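Local coordinates for protein phosphodiesterase (Candida albicans, PDB 6CPU) that is a largely helical, metal-binding enzyme of the phosphodiesterase family and carries zinc and magnesium ions in the model, at residues T166-C171 with A383-N388; A173-I178 with V390-W395. All blocks are in the same frame, centred on the assembly; numbering follows the deposited sequence.

Interaction 1: T166-C171 with A383-N388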
# COMPACT_ATOMS: atom_id res chain seq x y z
N THR A 166 -10.79 -10.05 9.21
CA THR A 166 -11.38 -11.37 8.90
C THR A 166 -12.60 -11.25 7.98
O THR A 166 -12.79 -12.10 7.09
CB THR A 166 -11.75 -12.19 10.15
OG1 THR A 166 -12.63 -11.46 11.00
CG2 THR A 166 -10.48 -12.58 10.91
N TYR A 167 -13.38 -10.18 8.14
CA TYR A 167 -14.56 -9.96 7.31
C TYR A 167 -14.15 -9.76 5.84
O TYR A 167 -14.75 -10.36 4.91
CB TYR A 167 -15.34 -8.75 7.81
CG TYR A 167 -16.33 -8.22 6.83
CD1 TYR A 167 -17.56 -8.84 6.66
CD2 TYR A 167 -16.04 -7.11 6.06
CE1 TYR A 167 -18.47 -8.36 5.74
CE2 TYR A 167 -16.95 -6.62 5.14
CZ TYR A 167 -18.15 -7.26 4.98
OH TYR A 167 -19.06 -6.77 4.07
N ILE A 168 -13.15 -8.92 5.62
CA ILE A 168 -12.70 -8.62 4.28
C ILE A 168 -12.05 -9.87 3.66
O ILE A 168 -12.31 -10.19 2.50
CB ILE A 168 -11.72 -7.43 4.25
CG1 ILE A 168 -12.43 -6.15 4.74
CG2 ILE A 168 -11.19 -7.22 2.83
CD1 ILE A 168 -11.48 -5.02 5.10
N LEU A 169 -11.24 -10.56 4.44
CA LEU A 169 -10.58 -11.78 3.99
C LEU A 169 -11.62 -12.83 3.55
O LEU A 169 -11.53 -13.39 2.44
CB LEU A 169 -9.72 -12.31 5.12
CG LEU A 169 -8.62 -13.30 4.83
CD1 LEU A 169 -7.59 -12.74 3.86
CD2 LEU A 169 -7.97 -13.67 6.15
N ASN A 170 -12.61 -13.07 4.40
CA ASN A 170 -13.67 -14.04 4.13
C ASN A 170 -14.51 -13.66 2.93
O ASN A 170 -14.81 -14.50 2.09
CB ASN A 170 -14.57 -14.22 5.34
CG ASN A 170 -15.72 -15.19 5.08
OD1 ASN A 170 -16.86 -14.78 4.79
ND2 ASN A 170 -15.43 -16.48 5.17
N CYS A 171 -14.87 -12.38 2.83
CA CYS A 171 -15.69 -11.91 1.74
C CYS A 171 -15.00 -12.14 0.39
O CYS A 171 -15.65 -12.53 -0.58
CB CYS A 171 -16.05 -10.43 1.90
SG CYS A 171 -17.04 -9.83 0.52
N ALA A 383 -1.32 -11.07 0.88
CA ALA A 383 -1.30 -11.84 -0.38
C ALA A 383 -2.72 -12.24 -0.79
O ALA A 383 -3.11 -12.20 -1.96
CB ALA A 383 -0.43 -13.08 -0.22
N SER A 384 -3.51 -12.65 0.20
CA SER A 384 -4.85 -13.12 -0.09
C SER A 384 -5.72 -11.96 -0.56
O SER A 384 -6.42 -12.06 -1.58
CB SER A 384 -5.44 -13.80 1.14
OG SER A 384 -6.67 -14.41 0.80
N LEU A 385 -5.66 -10.84 0.15
CA LEU A 385 -6.35 -9.63 -0.30
C LEU A 385 -5.89 -9.12 -1.65
O LEU A 385 -6.71 -8.79 -2.49
CB LEU A 385 -6.18 -8.49 0.72
CG LEU A 385 -7.39 -8.27 1.60
CD1 LEU A 385 -7.62 -9.49 2.48
CD2 LEU A 385 -7.24 -7.01 2.44
N PHE A 386 -4.59 -8.99 -1.85
CA PHE A 386 -4.13 -8.38 -3.09
C PHE A 386 -4.56 -9.19 -4.31
O PHE A 386 -5.02 -8.63 -5.31
CB PHE A 386 -2.62 -8.18 -3.07
CG PHE A 386 -2.10 -7.40 -4.23
CD1 PHE A 386 -2.63 -6.15 -4.56
CD2 PHE A 386 -1.05 -7.89 -4.98
CE1 PHE A 386 -2.11 -5.42 -5.63
CE2 PHE A 386 -0.53 -7.16 -6.05
CZ PHE A 386 -1.06 -5.93 -6.37
N ILE A 387 -4.45 -10.51 -4.21
CA ILE A 387 -4.86 -11.36 -5.32
C ILE A 387 -6.38 -11.38 -5.47
O ILE A 387 -6.89 -11.16 -6.56
CB ILE A 387 -4.36 -12.82 -5.19
CG1 ILE A 387 -2.82 -12.88 -5.09
CG2 ILE A 387 -4.90 -13.67 -6.34
CD1 ILE A 387 -2.07 -12.21 -6.23
N ASN A 388 -7.10 -11.62 -4.37
CA ASN A 388 -8.52 -11.95 -4.48
C ASN A 388 -9.43 -10.74 -4.50
O ASN A 388 -10.51 -10.79 -5.09
CB ASN A 388 -8.93 -12.89 -3.38
CG ASN A 388 -8.14 -14.19 -3.42
OD1 ASN A 388 -8.00 -14.80 -4.47
ND2 ASN A 388 -7.65 -14.60 -2.28
O HOH W 1 -9.35 -13.27 0.40

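Interaction 2: A173-I178 with V390-W395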
# COMPACT_ATOMS: atom_id res chain seq x y z
N ALA A 173 -12.57 -14.38 -0.28
CA ALA A 173 -12.29 -15.79 -0.53
C ALA A 173 -13.52 -16.58 -1.00
O ALA A 173 -13.39 -17.59 -1.70
CB ALA A 173 -11.70 -16.41 0.71
N THR A 174 -14.71 -16.15 -0.60
CA THR A 174 -15.94 -16.95 -0.79
C THR A 174 -16.85 -16.44 -1.91
O THR A 174 -17.96 -16.93 -2.10
CB THR A 174 -16.76 -17.02 0.49
OG1 THR A 174 -17.18 -15.69 0.86
CG2 THR A 174 -15.95 -17.63 1.60
N ARG A 175 -16.36 -15.47 -2.67
CA ARG A 175 -17.16 -14.78 -3.67
C ARG A 175 -17.51 -15.74 -4.81
O ARG A 175 -16.66 -16.52 -5.24
CB ARG A 175 -16.35 -13.56 -4.16
CG ARG A 175 -17.15 -12.46 -4.83
CD ARG A 175 -16.28 -11.30 -5.29
NE ARG A 175 -15.06 -11.72 -5.98
CZ ARG A 175 -13.81 -11.46 -5.59
NH1 ARG A 175 -13.55 -10.74 -4.50
NH2 ARG A 175 -12.79 -11.93 -6.31
N SER A 176 -18.76 -15.76 -5.27
CA SER A 176 -19.14 -16.66 -6.38
C SER A 176 -18.60 -16.14 -7.71
O SER A 176 -18.19 -14.98 -7.82
CB SER A 176 -20.66 -16.81 -6.50
OG SER A 176 -21.27 -15.59 -6.88
N GLU A 177 -18.60 -16.99 -8.73
CA GLU A 177 -18.14 -16.57 -10.05
C GLU A 177 -19.06 -15.46 -10.61
O GLU A 177 -18.57 -14.53 -11.24
CB GLU A 177 -18.03 -17.76 -11.01
CG GLU A 177 -17.00 -17.58 -12.12
CD GLU A 177 -15.54 -17.74 -11.66
OE1 GLU A 177 -15.25 -17.73 -10.43
OE2 GLU A 177 -14.67 -17.89 -12.54
N ILE A 178 -20.36 -15.57 -10.35
CA ILE A 178 -21.34 -14.56 -10.77
C ILE A 178 -21.09 -13.21 -10.10
O ILE A 178 -21.18 -12.16 -10.73
CB ILE A 178 -22.79 -15.01 -10.46
CG1 ILE A 178 -23.21 -16.15 -11.39
CG2 ILE A 178 -23.78 -13.86 -10.58
CD1 ILE A 178 -24.43 -16.91 -10.91
N VAL A 390 -8.07 -7.26 -5.22
CA VAL A 390 -7.60 -6.28 -6.18
C VAL A 390 -7.40 -6.88 -7.59
O VAL A 390 -8.11 -6.50 -8.52
CB VAL A 390 -6.32 -5.57 -5.70
CG1 VAL A 390 -5.82 -4.59 -6.75
CG2 VAL A 390 -6.59 -4.84 -4.39
N LEU A 391 -6.45 -7.80 -7.74
CA LEU A 391 -6.06 -8.25 -9.09
C LEU A 391 -7.11 -9.11 -9.77
O LEU A 391 -7.29 -9.00 -10.98
CB LEU A 391 -4.70 -8.96 -9.06
CG LEU A 391 -3.48 -8.13 -8.61
CD1 LEU A 391 -2.25 -9.01 -8.52
CD2 LEU A 391 -3.23 -6.95 -9.55
N ARG A 392 -7.82 -9.96 -9.01
CA ARG A 392 -8.86 -10.82 -9.61
C ARG A 392 -9.95 -10.01 -10.30
O ARG A 392 -10.51 -10.43 -11.31
CB ARG A 392 -9.48 -11.74 -8.54
CG ARG A 392 -10.57 -12.69 -9.05
CD ARG A 392 -10.00 -13.70 -10.05
NE ARG A 392 -11.05 -14.48 -10.71
CZ ARG A 392 -11.72 -14.13 -11.80
NH1 ARG A 392 -11.53 -12.95 -12.41
NH2 ARG A 392 -12.63 -14.97 -12.29
N ILE A 393 -10.26 -8.84 -9.72
CA ILE A 393 -11.26 -7.92 -10.28
C ILE A 393 -10.65 -6.93 -11.28
O ILE A 393 -11.18 -6.75 -12.38
CB ILE A 393 -11.97 -7.14 -9.14
CG1 ILE A 393 -12.62 -8.11 -8.14
CG2 ILE A 393 -12.97 -6.12 -9.69
CD1 ILE A 393 -13.50 -9.18 -8.75
N CYS A 394 -9.52 -6.31 -10.93
CA CYS A 394 -8.94 -5.24 -11.75
C CYS A 394 -8.04 -5.70 -12.90
O CYS A 394 -7.94 -4.99 -13.90
CB CYS A 394 -8.12 -4.31 -10.88
SG CYS A 394 -9.13 -3.45 -9.67
N TRP A 395 -7.40 -6.85 -12.76
CA TRP A 395 -6.36 -7.28 -13.71
C TRP A 395 -6.28 -8.82 -13.79
O TRP A 395 -5.20 -9.40 -13.68
CB TRP A 395 -5.01 -6.67 -13.29
CG TRP A 395 -4.04 -6.41 -14.39
CD1 TRP A 395 -4.11 -6.86 -15.69
CD2 TRP A 395 -2.84 -5.65 -14.30
NE1 TRP A 395 -3.02 -6.42 -16.40
CE2 TRP A 395 -2.22 -5.68 -15.57
CE3 TRP A 395 -2.21 -4.96 -13.26
CZ2 TRP A 395 -1.00 -5.04 -15.82
CZ3 TRP A 395 -1.00 -4.31 -13.52
CH2 TRP A 395 -0.41 -4.36 -14.79
O HOH W 2 -12.27 -17.29 -10.17

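Interaction 1: T166-C171 with A383-N388
Leu169 O and Ser384 OG grip water 1 from the two sides of the contact. The water donates to Leu169 O over 3.0 Å and is hydrogen-bonded to Ser384 OG at 2.9 Å, so it links the two helices where no direct hydrogen bond does. Ser384 OG also lies 3.6 Å from Leu169 CD1. The axes approach to 9.8 Å at a crossing angle of 45°, and the closest CA pair is Leu169 and Leu385.

The apolar half of the contact consists of three branched side chains. With CG trans to the backbone N (chi1 -162°), Leu169 carries CD1 forward against Leu385 CD1, a tight methyl-methyl approach of 3.5 Å. Leu385 CD1 also lies 4.0 Å from Leu169 CA, evidence that this methyl reaches the helix backbone. The second branch is used differently: Leu385 CD2 touches Ile168 CG2 at 4.0 Å. Both pairs of side chains cross at about a right angle, and chi1 of Leu385 (-101°) departs from a staggered position, suggesting some strain.

This is helix-helix packing, apolar with a water bridge beside it, that joins helix 165-173 to helix 377-394 of the phosphodiesterase family region. Leu169 is further enclosed by Leu371 of helix 367-371, by Tyr372 and by Tyr381, while Phe386 and Ile387 join helix 377-394 to helix 411-421, placing that helix between 165-173 and 411-421.

Interaction 2: A173-I178 with V390-W395
Arg175 and Arg392 are brought together by one bend in each chain: Arg175 runs extended until chi3 (45°) turns its guanidinium toward helix 377-394, and chi2 of Arg392 (65°) folds its chain so that the head lies near Glu177. Glu177 is likewise bent at chi2, which swings its carboxylate to the same place.

The Arg175 guanidinium is met on one face by Ile393 CD1, which sits 3.6 Å above the plane and is displaced toward the rim; of the guanidinium atoms NH2 lies nearest, 3.7 Å from Ile393 CD1. At the edge, the methylene Arg392 CG approaches Arg175 NH2 to 3.6 Å. The polar end of Arg175 is fixed elsewhere: NE bonds to Thr180 OG1, and NH2 bonds to Asn388 O. Phe93 of helix 84-94 touches both Arg175 and Ile393.

Glu177 OE2 forms a long salt bridge of 3.6 Å to Arg392 NH2, lying at the edge of the guanidinium and in its plane. The carboxylate itself is turned 72° from that plane, so the two groups do not pair side by side. Water 2 spans the remaining gap, donating to Glu177 OE1 over 3.0 Å and accepting from Arg392 NE over 3.1 Å. The two guanidinium planes are nearly perpendicular, with Arg175 NH2 and Arg392 NE 5.4 Å apart; Glu177 probably balances the charge of Arg392.

Ser176 forms a serine N-cap of helix 177-193, its OG accepting from Ala179 N. The linker that holds Arg175 thus leads into an N-capped helix packed beside the end of helix 377-394, which belongs to the helical phosphodiesterase-family region.

Interactions 1 and 2 have centres 10 Å apart and share helix 377-394. Their segments alternate along the chain: 166-171 on helix 165-173, then 173-178, the linker running into helix 177-193, and later 383-388 and 390-395 within the phosphodiesterase family region. The contacts meet at the wider pi-type turn of the shared helix, where Arg392 N probably bonds to Ile387 O, five residues back, at 2.9 Å; the bond from Arg175 to the backbone of Asn388 also joins them. Helix 165-173 and the linker with the start of helix 177-193 thus contact successive parts of helix 377-394. The magnesium ion lies about 12 Å and the zinc ion about 14 Å from the Leu385 side chain, so neither contact of Leu385 belongs to the metal site.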